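Putative protein (PDB 1T6T) is of unknown function but carries a Toprim domain related to that of ribonuclease M5, and so may act on nucleic acids. Local coordinates at residues Arg20-Leu25 against Trp62-Leu67. Sequence-based numbering, arbitrary orientation.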
ATOM      1  N   ARG B  20      11.303  11.365 -18.693  1.00 14.47           N
ATOM      2  CA  ARG B  20      10.755  11.742 -19.992  1.00 15.39           C
ATOM      3  C   ARG B  20      10.776  10.524 -20.910  1.00 16.27           C
ATOM      4  O   ARG B  20      10.130  10.518 -21.961  1.00 17.93           O
ATOM      5  CB  ARG B  20      11.571  12.861 -20.647  1.00 17.46           C
ATOM      6  CG  ARG B  20      11.277  14.266 -20.140  1.00 17.06           C
ATOM      7  CD  ARG B  20      12.085  14.595 -18.907  1.00 22.05           C
ATOM      8  NE  ARG B  20      12.213  16.039 -18.715  1.00 24.17           N
ATOM      9  CZ  ARG B  20      11.318  16.805 -18.100  1.00 25.18           C
ATOM     10  NH1 ARG B  20      10.208  16.276 -17.601  1.00 25.01           N
ATOM     11  NH2 ARG B  20      11.538  18.107 -17.978  1.00 25.87           N
ATOM     12  N   GLU B  21      11.517   9.493 -20.505  1.00 15.57           N
ATOM     13  CA  GLU B  21      11.646   8.270 -21.296  1.00 18.29           C
ATOM     14  C   GLU B  21      11.026   7.046 -20.622  1.00 16.61           C
ATOM     15  O   GLU B  21      10.828   6.012 -21.258  1.00 19.40           O
ATOM     16  CB  GLU B  21      13.125   7.978 -21.562  1.00 21.44           C
ATOM     17  CG  GLU B  21      13.916   9.147 -22.122  1.00 30.87           C
ATOM     18  CD  GLU B  21      13.442   9.575 -23.495  1.00 36.62           C
ATOM     19  OE1 GLU B  21      13.405   8.720 -24.408  1.00 39.55           O
ATOM     20  OE2 GLU B  21      13.113  10.770 -23.664  1.00 40.83           O
ATOM     21  N   ALA B  22      10.736   7.157 -19.332  1.00 14.88           N
ATOM     22  CA  ALA B  22      10.157   6.044 -18.588  1.00 14.35           C
ATOM     23  C   ALA B  22       9.213   6.543 -17.502  1.00 13.40           C
ATOM     24  O   ALA B  22       9.386   7.641 -16.980  1.00 14.60           O
ATOM     25  CB  ALA B  22      11.266   5.205 -17.964  1.00 14.74           C
ATOM     26  N   VAL B  23       8.219   5.727 -17.166  1.00 12.59           N
ATOM     27  CA  VAL B  23       7.255   6.080 -16.135  1.00 13.24           C
ATOM     28  C   VAL B  23       7.770   5.622 -14.778  1.00 12.41           C
ATOM     29  O   VAL B  23       8.371   4.556 -14.653  1.00 13.74           O
ATOM     30  CB  VAL B  23       5.882   5.412 -16.381  1.00 15.37           C
ATOM     31  CG1 VAL B  23       4.897   5.833 -15.298  1.00 14.64           C
ATOM     32  CG2 VAL B  23       5.348   5.808 -17.737  1.00 17.03           C
ATOM     33  N   ILE B  24       7.536   6.443 -13.765  1.00 10.32           N
ATOM     34  CA  ILE B  24       7.959   6.129 -12.409  1.00 10.04           C
ATOM     35  C   ILE B  24       6.768   5.567 -11.647  1.00 10.56           C
ATOM     36  O   ILE B  24       5.662   6.111 -11.726  1.00 10.74           O
ATOM     37  CB  ILE B  24       8.452   7.403 -11.683  1.00  9.41           C
ATOM     38  CG1 ILE B  24       9.713   7.930 -12.372  1.00 11.03           C
ATOM     39  CG2 ILE B  24       8.685   7.103 -10.198  1.00 12.78           C
ATOM     40  CD1 ILE B  24      10.115   9.331 -11.947  1.00 12.99           C
ATOM     41  N   LEU B  25       6.995   4.483 -10.913  1.00 10.83           N
ATOM     42  CA  LEU B  25       5.936   3.872 -10.117  1.00 11.40           C
ATOM     43  C   LEU B  25       6.255   4.016  -8.634  1.00 10.41           C
ATOM     44  O   LEU B  25       7.355   3.679  -8.189  1.00 11.42           O
ATOM     45  CB  LEU B  25       5.788   2.383 -10.448  1.00 13.32           C
ATOM     46  CG  LEU B  25       5.463   1.974 -11.884  1.00 18.15           C
ATOM     47  CD1 LEU B  25       5.143   0.479 -11.911  1.00 21.46           C
ATOM     48  CD2 LEU B  25       4.279   2.769 -12.410  1.00 21.48           C
ATOM     49  N   TRP B  62       4.373   3.164 -22.936  1.00 19.39           N
ATOM     50  CA  TRP B  62       5.703   3.201 -22.357  1.00 18.42           C
ATOM     51  C   TRP B  62       6.306   1.806 -22.354  1.00 20.63           C
ATOM     52  O   TRP B  62       5.611   0.823 -22.104  1.00 22.27           O
ATOM     53  CB  TRP B  62       5.635   3.761 -20.933  1.00 17.82           C
ATOM     54  CG  TRP B  62       5.049   5.140 -20.892  1.00 17.12           C
ATOM     55  CD1 TRP B  62       3.727   5.470 -20.803  1.00 17.26           C
ATOM     56  CD2 TRP B  62       5.766   6.374 -20.996  1.00 14.64           C
ATOM     57  NE1 TRP B  62       3.576   6.837 -20.846  1.00 16.89           N
ATOM     58  CE2 TRP B  62       4.813   7.416 -20.964  1.00 16.92           C
ATOM     59  CE3 TRP B  62       7.123   6.702 -21.116  1.00 15.41           C
ATOM     60  CZ2 TRP B  62       5.172   8.766 -21.047  1.00 16.00           C
ATOM     61  CZ3 TRP B  62       7.482   8.046 -21.198  1.00 16.33           C
ATOM     62  CH2 TRP B  62       6.507   9.059 -21.162  1.00 15.56           C
ATOM     63  N   GLU B  63       7.597   1.718 -22.648  1.00 18.91           N
ATOM     64  CA  GLU B  63       8.272   0.429 -22.673  1.00 21.72           C
ATOM     65  C   GLU B  63       9.096   0.211 -21.414  1.00 19.08           C
ATOM     66  O   GLU B  63       9.409  -0.922 -21.060  1.00 19.50           O
ATOM     67  CB  GLU B  63       9.198   0.343 -23.888  1.00 25.79           C
ATOM     68  CG  GLU B  63       8.499   0.508 -25.222  1.00 34.39           C
ATOM     69  CD  GLU B  63       9.482   0.632 -26.373  1.00 40.57           C
ATOM     70  OE1 GLU B  63       9.035   0.676 -27.539  1.00 44.00           O
ATOM     71  OE2 GLU B  63      10.703   0.691 -26.109  1.00 43.51           O
ATOM     72  N   LYS B  64       9.442   1.301 -20.741  1.00 18.36           N
ATOM     73  CA  LYS B  64      10.271   1.226 -19.549  1.00 18.63           C
ATOM     74  C   LYS B  64       9.593   1.812 -18.316  1.00 17.73           C
ATOM     75  O   LYS B  64       8.882   2.816 -18.396  1.00 15.91           O
ATOM     76  CB  LYS B  64      11.591   1.953 -19.801  1.00 21.67           C
ATOM     77  CG  LYS B  64      12.690   1.629 -18.805  1.00 28.68           C
ATOM     78  CD  LYS B  64      13.940   2.479 -19.037  1.00 32.96           C
ATOM     79  CE  LYS B  64      14.471   2.363 -20.462  1.00 36.82           C
ATOM     80  NZ  LYS B  64      13.579   3.013 -21.472  1.00 39.46           N
ATOM     81  N   VAL B  65       9.824   1.168 -17.178  1.00 14.77           N
ATOM     82  CA  VAL B  65       9.251   1.607 -15.919  1.00 15.69           C
ATOM     83  C   VAL B  65      10.317   1.703 -14.833  1.00 15.65           C
ATOM     84  O   VAL B  65      11.102   0.778 -14.630  1.00 16.16           O
ATOM     85  CB  VAL B  65       8.158   0.635 -15.429  1.00 16.67           C
ATOM     86  CG1 VAL B  65       7.646   1.079 -14.073  1.00 17.25           C
ATOM     87  CG2 VAL B  65       7.020   0.577 -16.432  1.00 18.43           C
ATOM     88  N   ILE B  66      10.341   2.834 -14.139  1.00 12.34           N
ATOM     89  CA  ILE B  66      11.281   3.039 -13.050  1.00 11.63           C
ATOM     90  C   ILE B  66      10.549   2.715 -11.744  1.00 12.06           C
ATOM     91  O   ILE B  66       9.561   3.366 -11.406  1.00 11.00           O
ATOM     92  CB  ILE B  66      11.769   4.500 -13.013  1.00 12.93           C
ATOM     93  CG1 ILE B  66      12.575   4.811 -14.283  1.00 11.37           C
ATOM     94  CG2 ILE B  66      12.604   4.737 -11.763  1.00 12.48           C
ATOM     95  CD1 ILE B  66      12.900   6.282 -14.459  1.00 14.43           C
ATOM     96  N   LEU B  67      11.016   1.701 -11.023  1.00 12.21           N
ATOM     97  CA  LEU B  67      10.382   1.326  -9.760  1.00 12.74           C
ATOM     98  C   LEU B  67      10.962   2.155  -8.624  1.00 13.66           C
ATOM     99  O   LEU B  67      12.176   2.176  -8.420  1.00 14.90           O
ATOM    100  CB  LEU B  67      10.598  -0.163  -9.471  1.00 14.08           C
ATOM    101  CG  LEU B  67      10.038  -1.142 -10.501  1.00 15.63           C
ATOM    102  CD1 LEU B  67      10.254  -2.563 -10.009  1.00 17.47           C
ATOM    103  CD2 LEU B  67       8.551  -0.871 -10.727  1.00 16.49           C
TER
HETATM  104  O   HOH W   1       9.538   3.842 -22.235  1.00 19.64           O
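V23 lays its CG2 methyl over one face of the W62 indole, 3.3 Å from the centroid of the five-membered ring and 13° off its normal, a close CH-pi contact in which the two side chains meet at about a right angle. The torsions of both residues prepare it: V23 CG2 stands beside its own backbone N, and the W62 ring is turned broadside by a chi2 of 87°. In the plane of the indole, at its edge, lie the carbonyl oxygens of R20 and E21, the CE3-CZ3 edge of the six-membered ring facing the backbone just before the strand. A water receives the N-H of E63 and donates to E21 O, linking the two segments beside the ring. Beyond this entrance the segments pair as the central parallel strands of the Toprim fold, whose sheet has order 2-1-3-4. Three backbone hydrogen bonds join them: V23 N to K64 O (3.2 Å), I66 N to V23 O (2.7 Å) and L25 N to I66 O (2.8 Å). On the face shared with V23, L25 crosses V65 nearly perpendicularly, and L25 CG presses on V65 CG1 at 3.2 Å, tighter than usual for two carbons. L25 and L67 instead run side by side, methyl to methyl, while L86 of helix 73-88 packs on L25 and V65, and L58 of helix 51-58 on V23 and V65. On the opposite face of the sheet, I24 and I66 lie side by side and point the same way, with I24 CG1 4.1 Å from I66 CB, and A22 CB fills in against I66 CG1 and the K64 side chain.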